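Side-chain contacts in beta-galactosidase/beta-glucuronidase (Faecalibacterium prausnitzii L2-6, PDB 6MVF), which binds flavin mononucleotide and is a family 2 glycoside hydrolase acting as a beta-glucuronidase in a human gut bacterium: residues L312-E315 / D316-D320; E490-I493 / N494-S497; Y509-L512 / Y513-M517. All coordinates share one frame; numbering follows the deposited sequence.

Overall arrangement
All three contacts are local and lie in the part of the chain assigned to the family 2 TIM barrel. Interaction 1 caps and opens helix 314-327. It is partly buried and rich in charge, with lysines and arginines around its two aspartates. Interactions 2 and 3 are buried and follow each other after strand 482-487: first the loop turn 490-497, then helix 507-522. They touch where Glu-490 O packs on Gln-510 CB, and their centres are about 13 Å apart. Interaction 2 also meets a second subunit, through asparagines. Interaction 3 is ordinary packing between successive helix turns, its polar ends bonded elsewhere. Interaction 1 stands apart, its centre about 27 Å from that of interaction 2.

Interaction 1 of 3, residues L312-E315 / D316-D320; sequences LTVE and DHYQD
Thr-313 and Asp-316 form a capping box at the start of helix 314-327. Thr-313 is the N-cap. Its amide N donates to Asp-316 OD2 at 2.6 Å, with a nearly straight N-H...O angle of 168°. The amide meets the anti side of OD2, 29° out of the carboxylate plane. In return, Asp-316 N donates to Thr-313 OG1 at 3.3 Å. The Thr-313 torsion (chi1 69°) sets OG1 between the backbone N and the carbonyl carbon, where it faces the first turn. Thr-313 OG1 also lies 3.0 Å from Glu-315 OE1. The Asp-316 carboxylate has further partners: Lys-308 makes a salt bridge to OD2 and Lys-305 one to OD1.

The helix bonds start here. His-317 N reaches Thr-313 O, Tyr-318 N reaches Val-314 O at 3.1 Å, and Gln-319 N reaches Glu-315 O. Leu-312 packs its CG on Asp-316 CB at 3.6 Å, and its CB lies 3.8 Å from His-317 CE1. Val-314 CG2 rests 4.0 Å from Tyr-318 CE1. The polar ends turn elsewhere. His-317 ND1 bonds to Arg-301, Tyr-318 OH to Glu-349 on helix 341-350, and Gln-319 OE1 to Lys-305. Asp-320 bridges Arg-301 and Arg-561.

Each half of the box thus gives one backbone N-H an acceptor at the helix start. The Asp-316 carboxylate, gripped by an amide and two lysines, is probably held in its ionised form.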
loop_
_atom_site.group_PDB
_atom_site.type_symbol
_atom_site.label_atom_id
_atom_site.label_comp_id
_atom_site.label_asym_id
_atom_site.label_seq_id
_atom_site.Cartn_x
_atom_site.Cartn_y
_atom_site.Cartn_z
ATOM N N LEU A 312 -8.886 16.418 14.308
ATOM C CA LEU A 312 -7.649 15.980 13.684
ATOM C C LEU A 312 -7.724 14.506 13.309
ATOM O O LEU A 312 -8.431 13.713 13.934
ATOM C CB LEU A 312 -6.458 16.219 14.619
ATOM C CG LEU A 312 -5.710 17.566 14.527
ATOM C CD1 LEU A 312 -6.596 18.811 14.668
ATOM C CD2 LEU A 312 -4.592 17.623 15.544
ATOM N N THR A 313 -7.005 14.145 12.260
ATOM C CA THR A 313 -6.898 12.748 11.894
ATOM C C THR A 313 -5.699 12.109 12.592
ATOM O O THR A 313 -4.867 12.776 13.217
ATOM C CB THR A 313 -6.777 12.608 10.380
ATOM O OG1 THR A 313 -5.511 13.127 9.955
ATOM C CG2 THR A 313 -7.885 13.381 9.691
ATOM N N VAL A 314 -5.619 10.786 12.473
ATOM C CA VAL A 314 -4.479 10.051 13.004
ATOM C C VAL A 314 -3.171 10.542 12.366
ATOM O O VAL A 314 -2.135 10.639 13.039
ATOM C CB VAL A 314 -4.705 8.532 12.808
ATOM C CG1 VAL A 314 -4.614 8.126 11.314
ATOM C CG2 VAL A 314 -3.737 7.713 13.636
ATOM N N GLU A 315 -3.195 10.868 11.064
ATOM C CA GLU A 315 -2.004 11.414 10.417
ATOM C C GLU A 315 -1.622 12.749 11.018
ATOM O O GLU A 315 -0.432 13.076 11.114
ATOM C CB GLU A 315 -2.213 11.585 8.912
ATOM C CG GLU A 315 -2.420 10.316 8.149
ATOM C CD GLU A 315 -3.854 9.818 8.224
ATOM O OE1 GLU A 315 -4.789 10.650 8.398
ATOM O OE2 GLU A 315 -4.043 8.584 8.107
ATOM N N ASP A 316 -2.614 13.548 11.414
ATOM C CA ASP A 316 -2.305 14.813 12.072
ATOM C C ASP A 316 -1.522 14.575 13.355
ATOM O O ASP A 316 -0.516 15.245 13.612
ATOM C CB ASP A 316 -3.583 15.598 12.368
ATOM C CG ASP A 316 -4.300 16.044 11.105
ATOM O OD1 ASP A 316 -3.627 16.436 10.120
ATOM O OD2 ASP A 316 -5.554 15.988 11.091
ATOM N N HIS A 317 -1.958 13.610 14.160
ATOM C CA HIS A 317 -1.329 13.401 15.456
ATOM C C HIS A 317 0.110 12.930 15.294
ATOM O O HIS A 317 1.024 13.479 15.922
ATOM C CB HIS A 317 -2.140 12.403 16.282
ATOM C CG HIS A 317 -3.505 12.896 16.647
ATOM N ND1 HIS A 317 -3.714 14.103 17.285
ATOM C CD2 HIS A 317 -4.729 12.341 16.475
ATOM C CE1 HIS A 317 -5.008 14.266 17.491
ATOM N NE2 HIS A 317 -5.647 13.212 17.009
ATOM N N TYR A 318 0.330 11.924 14.437
ATOM C CA TYR A 318 1.679 11.417 14.203
ATOM C C TYR A 318 2.562 12.461 13.539
ATOM O O TYR A 318 3.766 12.501 13.796
ATOM C CB TYR A 318 1.627 10.125 13.375
ATOM C CG TYR A 318 1.364 8.889 14.225
ATOM C CD1 TYR A 318 0.079 8.564 14.651
ATOM C CD2 TYR A 318 2.402 8.061 14.622
ATOM C CE1 TYR A 318 -0.165 7.428 15.434
ATOM C CE2 TYR A 318 2.173 6.929 15.413
ATOM C CZ TYR A 318 0.893 6.618 15.814
ATOM O OH TYR A 318 0.671 5.505 16.599
ATOM N N GLN A 319 1.994 13.330 12.709
ATOM C CA GLN A 319 2.806 14.391 12.125
ATOM C C GLN A 319 3.300 15.349 13.204
ATOM O O GLN A 319 4.479 15.730 13.223
ATOM C CB GLN A 319 2.014 15.136 11.055
ATOM C CG GLN A 319 2.851 16.158 10.301
ATOM C CD GLN A 319 2.029 17.259 9.628
ATOM O OE1 GLN A 319 0.799 17.325 9.766
ATOM N NE2 GLN A 319 2.710 18.135 8.901
ATOM N N ASP A 320 2.404 15.762 14.108
ATOM C CA ASP A 320 2.828 16.524 15.282
ATOM C C ASP A 320 3.965 15.823 16.021
ATOM O O ASP A 320 5.001 16.428 16.314
ATOM C CB ASP A 320 1.647 16.737 16.228
ATOM C CG ASP A 320 0.724 17.863 15.776
ATOM O OD1 ASP A 320 0.982 18.493 14.708
ATOM O OD2 ASP A 320 -0.265 18.111 16.508
#

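Interaction 2 of 3, residues E490-I493 / N494-S497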
loop_
_atom_site.group_PDB
_atom_site.type_symbol
_atom_site.label_atom_id
_atom_site.label_comp_id
_atom_site.label_asym_id
_atom_site.label_seq_id
_atom_site.Cartn_x
_atom_site.Cartn_y
_atom_site.Cartn_z
ATOM N N GLU A 490 5.731 35.475 22.405
ATOM C CA GLU A 490 5.085 35.515 21.107
ATOM C C GLU A 490 6.101 35.825 20.031
ATOM O O GLU A 490 7.085 36.528 20.261
ATOM C CB GLU A 490 3.970 36.554 21.067
ATOM C CG GLU A 490 2.900 36.311 22.124
ATOM C CD GLU A 490 1.701 35.600 21.564
ATOM O OE1 GLU A 490 1.612 35.569 20.310
ATOM O OE2 GLU A 490 0.870 35.087 22.373
ATOM N N GLY A 491 5.861 35.259 18.856
ATOM C CA GLY A 491 6.622 35.500 17.654
ATOM C C GLY A 491 5.681 35.455 16.463
ATOM O O GLY A 491 5.035 34.434 16.189
ATOM N N ILE A 492 5.570 36.578 15.766
ATOM C CA ILE A 492 4.722 36.699 14.592
ATOM C C ILE A 492 5.661 36.990 13.429
ATOM O O ILE A 492 6.356 38.009 13.436
ATOM C CB ILE A 492 3.651 37.778 14.804
ATOM C CG1 ILE A 492 2.797 37.348 16.012
ATOM C CG2 ILE A 492 2.808 37.971 13.565
ATOM C CD1 ILE A 492 1.611 38.214 16.330
ATOM N N ILE A 493 5.750 36.063 12.467
ATOM C CA ILE A 493 6.966 36.017 11.645
ATOM C C ILE A 493 6.959 37.006 10.477
ATOM O O ILE A 493 7.909 37.040 9.690
ATOM C CB ILE A 493 7.273 34.591 11.130
ATOM C CG1 ILE A 493 6.084 33.955 10.409
ATOM C CG2 ILE A 493 7.729 33.703 12.250
ATOM C CD1 ILE A 493 6.332 32.523 9.990
ATOM N N ASN A 494 5.935 37.845 10.363
ATOM C CA ASN A 494 6.063 38.979 9.451
ATOM C C ASN A 494 6.678 40.230 10.096
ATOM O O ASN A 494 7.114 41.120 9.350
ATOM C CB ASN A 494 4.705 39.327 8.823
ATOM C CG ASN A 494 3.691 39.796 9.839
ATOM O OD1 ASN A 494 3.108 38.988 10.551
ATOM N ND2 ASN A 494 3.470 41.111 9.910
ATOM N N TRP A 495 6.751 40.321 11.447
ATOM C CA TRP A 495 7.425 41.435 12.127
ATOM C C TRP A 495 8.902 41.118 12.341
ATOM O O TRP A 495 9.248 40.018 12.786
ATOM C CB TRP A 495 6.785 41.756 13.483
ATOM C CG TRP A 495 5.299 41.858 13.487
ATOM C CD1 TRP A 495 4.443 41.202 14.322
ATOM C CD2 TRP A 495 4.477 42.660 12.619
ATOM N NE1 TRP A 495 3.136 41.539 14.024
ATOM C CE2 TRP A 495 3.133 42.428 12.984
ATOM C CE3 TRP A 495 4.750 43.545 11.572
ATOM C CZ2 TRP A 495 2.072 43.044 12.342
ATOM C CZ3 TRP A 495 3.696 44.151 10.929
ATOM C CH2 TRP A 495 2.375 43.904 11.312
ATOM N N HIS A 496 9.770 42.092 12.046
ATOM C CA HIS A 496 11.217 41.931 12.190
ATOM C C HIS A 496 11.873 43.236 12.616
ATOM O O HIS A 496 11.625 44.288 12.016
ATOM C CB HIS A 496 11.845 41.439 10.889
ATOM C CG HIS A 496 11.306 40.122 10.452
ATOM N ND1 HIS A 496 11.638 38.945 11.083
ATOM C CD2 HIS A 496 10.406 39.802 9.496
ATOM C CE1 HIS A 496 10.985 37.948 10.516
ATOM N NE2 HIS A 496 10.227 38.442 9.553
ATOM N N SER A 497 12.734 43.150 13.631
ATOM C CA SER A 497 13.347 44.320 14.237
ATOM C C SER A 497 14.863 44.188 14.312
ATOM O O SER A 497 15.394 43.140 14.697
ATOM C CB SER A 497 12.804 44.546 15.637
ATOM O OG SER A 497 13.467 45.654 16.213
#
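Ile-492 meets both Asn-494 and Trp-495 where the chain bends after strand 482-487. Just before it, Gly-491 O bonds to Lys-565 and to Asn-264 of the second subunit. The Ile-492 side chain lies beside the indole and points the same way. Its CB is 3.5 Å from Trp-495 CD1, and its CG2 is 3.6 Å from Trp-495 NE1. With CG1 beside the backbone N (chi1 -61°), the CG2 methyl falls anti to that N, which brings it 3.2 Å from Asn-494 OD1. Ile-492 O accepts from Trp-495 N at 3.1 Å, with the donor above the carbonyl plane.

Ile-493 comes next. Its carbonyl O lies 2.7 Å from His-496 NE2, but the N-H...O angle of 121° makes this a weak bond. His-496 ND1 is hydrogen-bonded to Glu-508 OE2, its stronger polar partner. Ile-493 N bonds to Asn-264 of the second subunit.

Asn-494 lays its amide ND2 3.0 Å above one face of the Trp-495 ring, offset toward the rim. Its OD1 accepts from Asn-263 of the second subunit. Trp-495 NE1 donates to Gly-546 O, so the indole is tied at its nitrogen. Ile-492 to Trp-495 form a type I beta turn, closed by the Trp-495 N to Ile-492 O bond, here in the loop joining strand 482-487 to helix 507-522 at a subunit contact.

Interaction 3 of 3, residues Y509-L512 / Y513-M517; sequences YQAL and YHEYM
Contacts between neighbouring turns of one helix link Gln-510 to His-514 and Leu-512 to Glu-515, in the first two-thirds of helix 507-522. This helix follows strand 482-487 in the TIM barrel domain. The N-H groups of Tyr-513 to Tyr-516 each donate to the carbonyl four residues earlier. The shortest of these bonds is Glu-515 N to Ala-511 O at 2.7 Å, and Tyr-513 N meets Tyr-509 O at 3.0 Å.

The side chains add looser contacts. Gln-510 CG is anti to the backbone N (chi1 -169°), and it lies 3.9 Å from His-514 CD2. The two side chains cross, with amide and ring planes 60° apart. Gln-510 NE2 donates to Cys-489 O and Gly-555 O. His-514 ND1 bonds to Tyr-571 OH on helix 566-575. One face of its ring holds Tyr-513 CD1 over the centre, 3.6 Å above the plane.

Glu-515 runs extended back along the helix. Its CG sits 3.1 Å from Ala-511 O, and its OE1 is 3.6 Å from Leu-512 CD2. The carboxylate OE2 is held by a salt bridge to Lys-599 and a hydrogen bond to Tyr-601. Met-517 CG lies 3.8 Å above one face of the Tyr-513 ring, offset toward the rim, and both side chains touch Tyr-487 on strand 482-487. Tyr-516 OH bonds to Gly-467 N at the start of helix 466-476. This is the regular i to i+4 backbone bonding of an alpha-helix, with side-chain contacts at i+3 and i+4, here packed against a strand of the barrel sheet and against helices 466-476 and 566-575.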
loop_
_atom_site.group_PDB
_atom_site.type_symbol
_atom_site.label_atom_id
_atom_site.label_comp_id
_atom_site.label_asym_id
_atom_site.label_seq_id
_atom_site.Cartn_x
_atom_site.Cartn_y
_atom_site.Cartn_z
ATOM N N TYR A 509 12.781 38.658 18.571
ATOM C CA TYR A 509 12.740 38.769 20.024
ATOM C C TYR A 509 12.376 37.439 20.656
ATOM O O TYR A 509 12.885 37.094 21.726
ATOM C CB TYR A 509 11.762 39.862 20.480
ATOM C CG TYR A 509 11.760 40.008 21.986
ATOM C CD1 TYR A 509 12.760 40.731 22.639
ATOM C CD2 TYR A 509 10.798 39.375 22.760
ATOM C CE1 TYR A 509 12.778 40.829 24.026
ATOM C CE2 TYR A 509 10.811 39.460 24.138
ATOM C CZ TYR A 509 11.797 40.190 24.770
ATOM O OH TYR A 509 11.782 40.278 26.146
ATOM N N GLN A 510 11.500 36.686 20.003
ATOM C CA GLN A 510 11.176 35.364 20.505
ATOM C C GLN A 510 12.389 34.450 20.469
ATOM O O GLN A 510 12.550 33.608 21.358
ATOM C CB GLN A 510 10.030 34.782 19.703
ATOM C CG GLN A 510 9.421 33.532 20.296
ATOM C CD GLN A 510 8.725 32.675 19.218
ATOM O OE1 GLN A 510 9.187 32.610 18.082
ATOM N NE2 GLN A 510 7.605 32.040 19.573
ATOM N N ALA A 511 13.271 34.624 19.481
ATOM C CA ALA A 511 14.492 33.817 19.418
ATOM C C ALA A 511 15.459 34.183 20.537
ATOM O O ALA A 511 16.105 33.298 21.108
ATOM C CB ALA A 511 15.171 33.957 18.053
ATOM N N LEU A 512 15.568 35.478 20.869
ATOM C CA LEU A 512 16.406 35.908 21.988
ATOM C C LEU A 512 15.896 35.347 23.307
ATOM O O LEU A 512 16.684 34.925 24.156
ATOM C CB LEU A 512 16.460 37.440 22.066
ATOM C CG LEU A 512 17.277 38.209 21.032
ATOM C CD1 LEU A 512 17.030 39.708 21.181
ATOM C CD2 LEU A 512 18.761 37.899 21.156
ATOM N N TYR A 513 14.581 35.372 23.508
ATOM C CA TYR A 513 13.991 34.802 24.710
ATOM C C TYR A 513 14.374 33.327 24.863
ATOM O O TYR A 513 14.805 32.890 25.941
ATOM C CB TYR A 513 12.467 34.987 24.654
ATOM C CG TYR A 513 11.715 34.290 25.757
ATOM C CD1 TYR A 513 11.364 32.955 25.639
ATOM C CD2 TYR A 513 11.368 34.967 26.929
ATOM C CE1 TYR A 513 10.693 32.305 26.655
ATOM C CE2 TYR A 513 10.688 34.332 27.954
ATOM C CZ TYR A 513 10.354 32.997 27.807
ATOM O OH TYR A 513 9.673 32.345 28.795
ATOM N N HIS A 514 14.243 32.544 23.779
ATOM C CA HIS A 514 14.513 31.112 23.865
ATOM C C HIS A 514 15.998 30.785 23.796
ATOM O O HIS A 514 16.416 29.751 24.327
ATOM C CB HIS A 514 13.747 30.372 22.781
ATOM C CG HIS A 514 12.287 30.245 23.069
ATOM N ND1 HIS A 514 11.805 29.573 24.172
ATOM C CD2 HIS A 514 11.203 30.718 22.413
ATOM C CE1 HIS A 514 10.485 29.619 24.171
ATOM N NE2 HIS A 514 10.094 30.310 23.113
ATOM N N GLU A 515 16.811 31.640 23.171
ATOM C CA GLU A 515 18.259 31.513 23.321
ATOM C C GLU A 515 18.651 31.487 24.795
ATOM O O GLU A 515 19.442 30.638 25.228
ATOM C CB GLU A 515 18.978 32.653 22.592
ATOM C CG GLU A 515 19.066 32.458 21.077
ATOM C CD GLU A 515 19.527 33.713 20.324
ATOM O OE1 GLU A 515 20.194 34.599 20.913
ATOM O OE2 GLU A 515 19.211 33.810 19.123
ATOM N N TYR A 516 18.085 32.403 25.592
ATOM C CA TYR A 516 18.424 32.444 27.011
ATOM C C TYR A 516 17.884 31.215 27.741
ATOM O O TYR A 516 18.600 30.596 28.532
ATOM C CB TYR A 516 17.906 33.742 27.645
ATOM C CG TYR A 516 18.116 33.851 29.150
ATOM C CD1 TYR A 516 17.283 33.172 30.040
ATOM C CD2 TYR A 516 19.135 34.645 29.682
ATOM C CE1 TYR A 516 17.459 33.262 31.414
ATOM C CE2 TYR A 516 19.314 34.761 31.063
ATOM C CZ TYR A 516 18.469 34.054 31.921
ATOM O OH TYR A 516 18.619 34.126 33.287
ATOM N N MET A 517 16.625 30.846 27.491
ATOM C CA MET A 517 16.001 29.772 28.264
ATOM C C MET A 517 16.629 28.419 27.959
ATOM O O MET A 517 16.806 27.596 28.866
ATOM C CB MET A 517 14.500 29.726 27.995
ATOM C CG MET A 517 13.784 31.000 28.379
ATOM S SD MET A 517 13.947 31.370 30.146
ATOM C CE MET A 517 12.831 30.157 30.860
#